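Local coordinates for odorant binding protein, antennal (Anopheles gambiae, PDB 3R1P) that probably binds and carries odorant molecules in the mosquito antenna, and here holds a palmitic acid among its helices, at residues 13-16 against 17-20; 50-53 against 54-58. One frame throughout, in Å; residues are numbered along the deposited sequence.

In the fold
Contact 1 is a piece of helix 11-25 and contact 2 the C-terminal end of helix 44-56, with centres about 11 Å apart. L17 is the main link. Its CG packs 3.7 Å from L53 CD2, its CD2 3.8 Å from I57 CG2 and its CD1 3.8 Å from K56 CB. One turn on, I20 CG2 lies 3.9 Å from K56 CE. The disulfide of C52 with C21, the residue just after contact 1, ties the two helices covalently. Palmitic acid touches both contacts, P13 and L17 in the first and L53 in the second, so this largely aliphatic interface also forms part of the wall of the ligand site.

Contact 1 (13-16 against 17-20); sequences PAKM and LHEI. With PLM (palmitic acid), chain G.
K15 and H18 extend side by side from neighbouring turns of one helix and make polar ties from it to the surrounding protein. The lysine chain, bent at chi2 and chi3 (-49° and -56°), curls so that NZ comes 4.0 Å from H18 CD2, oblique to the imidazole. NZ does not end there: it is hydrogen-bonded to the carbonyl oxygens of L124 and L126, which a long flexible amine can gather at the C-terminal end of the chain. The buried imidazole is tied at both nitrogens, ND1 to Y49 OH and NE2 to E29 OE2, and these two bonds fix its rotation. The E29 carboxylate would probably favour a protonated ring, while K15 NZ, 4.6 Å from H18 NE2, would oppose this.

Main-chain bonds join the two segments in the i to i+4 pattern. H18 N reaches A14 O at 3.0 Å, L17 N reaches P13 O at 3.2 Å, and the bond from E19 N to K15 O is weak.

Two contacts are apolar. A14, small and buried, lets L123 and L124 of helix 114-125 come close, and L17 CD2 lies 4.0 Å from C5 of palmitic acid, a branched leucine suiting the lipid chain. Elsewhere carbon atoms lie against oxygens: P13 sits beside the carboxyl group, its CG 3.7 Å from O1 of the ligand, and I20 turns CD1 back to 3.3 Å from M16 O.

This is a helix of the all-helical PBP/GOBP fold, packed on helices 44-56 and 114-125 and bordering the fatty-acid site.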
# COMPACT_ATOMS: atom_id res chain seq x y z
N PRO A 13 -15.72 -1.72 1.50
CA PRO A 13 -14.76 -2.20 0.49
C PRO A 13 -13.34 -2.43 0.98
O PRO A 13 -12.71 -3.40 0.56
CB PRO A 13 -14.80 -1.13 -0.60
CG PRO A 13 -16.05 -0.39 -0.38
CD PRO A 13 -16.34 -0.45 1.08
N ALA A 14 -12.81 -1.54 1.83
CA ALA A 14 -11.44 -1.61 2.34
C ALA A 14 -11.16 -2.81 3.24
O ALA A 14 -10.04 -3.31 3.23
CB ALA A 14 -11.09 -0.32 3.06
N LYS A 15 -12.18 -3.25 4.03
CA LYS A 15 -12.07 -4.41 4.92
C LYS A 15 -11.92 -5.71 4.11
O LYS A 15 -11.13 -6.58 4.46
CB LYS A 15 -13.29 -4.48 5.88
CG LYS A 15 -13.31 -3.41 7.00
CD LYS A 15 -11.98 -3.28 7.80
CE LYS A 15 -11.49 -4.57 8.44
NZ LYS A 15 -10.20 -4.39 9.14
N MET A 16 -12.69 -5.77 3.01
CA MET A 16 -12.77 -6.78 1.95
C MET A 16 -11.37 -6.95 1.32
O MET A 16 -10.94 -8.06 1.01
CB MET A 16 -13.66 -6.19 0.86
CG MET A 16 -14.87 -6.94 0.54
SD MET A 16 -15.64 -6.07 -0.83
CE MET A 16 -16.33 -7.34 -1.61
N LEU A 17 -10.69 -5.79 1.08
CA LEU A 17 -9.36 -5.65 0.48
C LEU A 17 -8.24 -6.11 1.42
O LEU A 17 -7.32 -6.79 0.99
CB LEU A 17 -9.19 -4.16 0.08
CG LEU A 17 -8.31 -3.79 -1.11
CD1 LEU A 17 -8.92 -4.19 -2.41
CD2 LEU A 17 -8.13 -2.29 -1.18
N HIS A 18 -8.35 -5.76 2.73
CA HIS A 18 -7.39 -6.11 3.79
C HIS A 18 -7.23 -7.62 4.02
O HIS A 18 -6.09 -8.09 4.19
CB HIS A 18 -7.82 -5.40 5.10
CG HIS A 18 -7.01 -5.78 6.30
ND1 HIS A 18 -5.73 -5.32 6.47
CD2 HIS A 18 -7.36 -6.55 7.36
CE1 HIS A 18 -5.32 -5.83 7.62
NE2 HIS A 18 -6.27 -6.57 8.19
N GLU A 19 -8.35 -8.37 4.08
CA GLU A 19 -8.39 -9.81 4.31
C GLU A 19 -7.75 -10.65 3.21
O GLU A 19 -7.04 -11.61 3.51
CB GLU A 19 -9.81 -10.29 4.64
CG GLU A 19 -10.30 -9.82 6.00
CD GLU A 19 -11.07 -10.81 6.86
OE1 GLU A 19 -11.37 -11.93 6.40
OE2 GLU A 19 -11.41 -10.43 8.00
N ILE A 20 -7.96 -10.27 1.94
CA ILE A 20 -7.35 -10.97 0.80
C ILE A 20 -5.83 -10.79 0.79
O ILE A 20 -5.09 -11.76 0.63
CB ILE A 20 -8.01 -10.57 -0.54
CG1 ILE A 20 -9.42 -11.17 -0.63
CG2 ILE A 20 -7.17 -10.99 -1.77
CD1 ILE A 20 -10.34 -10.35 -1.35
C1 PLM G . -12.89 1.88 -2.27
O1 PLM G . -14.10 2.20 -2.22
O2 PLM G . -12.39 1.35 -3.29
C2 PLM G . -12.03 2.17 -1.06
C3 PLM G . -10.59 1.67 -1.22
C4 PLM G . -9.61 2.39 -0.29
C5 PLM G . -8.37 1.54 -0.00
C6 PLM G . -7.07 2.33 -0.12
C7 PLM G . -5.85 1.41 -0.20
C8 PLM G . -4.58 2.18 -0.55
C9 PLM G . -3.39 1.77 0.32
CA PLM G . -2.26 2.79 0.23
CB PLM G . -1.16 2.52 1.25
CC PLM G . -1.53 3.11 2.61
CD PLM G . -0.30 3.59 3.38
CE PLM G . 0.51 2.47 4.05
CF PLM G . -0.21 1.13 4.16
CG PLM G . -1.15 1.10 5.35

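Contact 2 (50-53 against 54-58); sequences IHCL and FDKID
H51 O accepts the amide of D55 at 2.9 Å. Three more bonds of the same i to i+4 kind follow the helix: F54 N to I50 O, K56 N to C52 O, and a longer one from I57 N to L53 O.

The side chains pair up along the same spacing. I50 and F54 point the same way, and I50 CG2 touches F54 CE1 at 3.7 Å. The phenyl, oblique to I50 O, reaches on to V107 of helix 99-110 and to V59, V60 and I67, so a large flat ring suits a position where a helix and loops meet. H51 and D55 meet through carbon: D55 CB sits over one face of the imidazole, 4.2 Å from CE1. The ring and carboxylate planes differ by 28°, but H51 NE2 and D55 OD2 stay 4.8 Å apart, so a positively charged ring would probably feel only a modest attraction.

C52 SG is bonded to C21 SG of helix 11-25 in a disulfide, while the aliphatic K56 CG lies 4.1 Å from C52 SG. Beyond it K56 NZ makes a long, weak ion pair with E24 OE2. L53 faces palmitic acid and L17 of helix 11-25, a place suited to an apolar, branched side chain. I57 takes chi1 64°, which brings CG1 to 3.1 Å from L53 O, the carbonyl its own amide uses.

D58 then adopts a positive phi of 64°, with two backbone bonds back into the last turn, one of them from D58 N to D55 O at 3.2 Å: this disulfide-tethered helix ends in a Schellman motif.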
# COMPACT_ATOMS: atom_id res chain seq x y z
N ILE A 50 1.21 -4.43 0.63
CA ILE A 50 1.03 -3.15 -0.07
C ILE A 50 0.91 -3.38 -1.58
O ILE A 50 -0.01 -2.82 -2.20
CB ILE A 50 2.14 -2.13 0.29
CG1 ILE A 50 2.25 -1.93 1.83
CG2 ILE A 50 1.90 -0.81 -0.45
CD1 ILE A 50 3.51 -1.13 2.31
N HIS A 51 1.81 -4.22 -2.16
CA HIS A 51 1.75 -4.56 -3.60
C HIS A 51 0.39 -5.18 -3.90
O HIS A 51 -0.25 -4.78 -4.88
CB HIS A 51 2.88 -5.51 -4.05
CG HIS A 51 2.62 -6.06 -5.43
ND1 HIS A 51 2.15 -7.35 -5.61
CD2 HIS A 51 2.61 -5.42 -6.62
CE1 HIS A 51 1.95 -7.48 -6.91
NE2 HIS A 51 2.21 -6.34 -7.56
N CYS A 52 -0.06 -6.11 -3.03
CA CYS A 52 -1.36 -6.75 -3.18
C CYS A 52 -2.51 -5.73 -3.27
O CYS A 52 -3.37 -5.88 -4.13
CB CYS A 52 -1.59 -7.78 -2.08
SG CYS A 52 -3.22 -8.57 -2.16
N LEU A 53 -2.51 -4.69 -2.39
CA LEU A 53 -3.52 -3.62 -2.39
C LEU A 53 -3.56 -2.87 -3.73
O LEU A 53 -4.64 -2.54 -4.21
CB LEU A 53 -3.26 -2.60 -1.27
CG LEU A 53 -3.48 -2.99 0.18
CD1 LEU A 53 -3.18 -1.80 1.10
CD2 LEU A 53 -4.91 -3.45 0.41
N PHE A 54 -2.38 -2.55 -4.29
CA PHE A 54 -2.28 -1.85 -5.57
C PHE A 54 -2.75 -2.74 -6.73
O PHE A 54 -3.47 -2.27 -7.61
CB PHE A 54 -0.86 -1.33 -5.80
CG PHE A 54 -0.44 -0.21 -4.88
CD1 PHE A 54 0.88 -0.10 -4.46
CD2 PHE A 54 -1.35 0.75 -4.46
CE1 PHE A 54 1.28 0.96 -3.65
CE2 PHE A 54 -0.95 1.80 -3.64
CZ PHE A 54 0.36 1.89 -3.23
N ASP A 55 -2.37 -4.02 -6.71
CA ASP A 55 -2.78 -5.00 -7.71
C ASP A 55 -4.31 -5.19 -7.71
O ASP A 55 -4.90 -5.20 -8.78
CB ASP A 55 -2.05 -6.34 -7.47
CG ASP A 55 -2.43 -7.40 -8.48
OD1 ASP A 55 -3.18 -8.33 -8.11
OD2 ASP A 55 -2.00 -7.29 -9.65
N LYS A 56 -4.96 -5.31 -6.52
CA LYS A 56 -6.42 -5.52 -6.43
C LYS A 56 -7.25 -4.33 -6.89
O LYS A 56 -8.33 -4.52 -7.45
CB LYS A 56 -6.87 -5.99 -5.04
CG LYS A 56 -6.31 -7.34 -4.62
CD LYS A 56 -6.88 -8.49 -5.44
CE LYS A 56 -6.05 -9.74 -5.25
NZ LYS A 56 -6.55 -10.86 -6.08
N ILE A 57 -6.74 -3.11 -6.65
CA ILE A 57 -7.45 -1.90 -7.09
C ILE A 57 -7.07 -1.51 -8.53
O ILE A 57 -7.55 -0.49 -9.05
CB ILE A 57 -7.41 -0.73 -6.07
CG1 ILE A 57 -5.96 -0.23 -5.86
CG2 ILE A 57 -8.10 -1.13 -4.75
CD1 ILE A 57 -5.82 1.01 -5.02
N ASP A 58 -6.21 -2.33 -9.16
CA ASP A 58 -5.76 -2.23 -10.56
C ASP A 58 -4.95 -0.95 -10.90
O ASP A 58 -5.12 -0.36 -11.97
CB ASP A 58 -6.95 -2.48 -11.51
CG ASP A 58 -6.61 -2.91 -12.92
OD1 ASP A 58 -5.57 -3.59 -13.12
OD2 ASP A 58 -7.41 -2.62 -13.82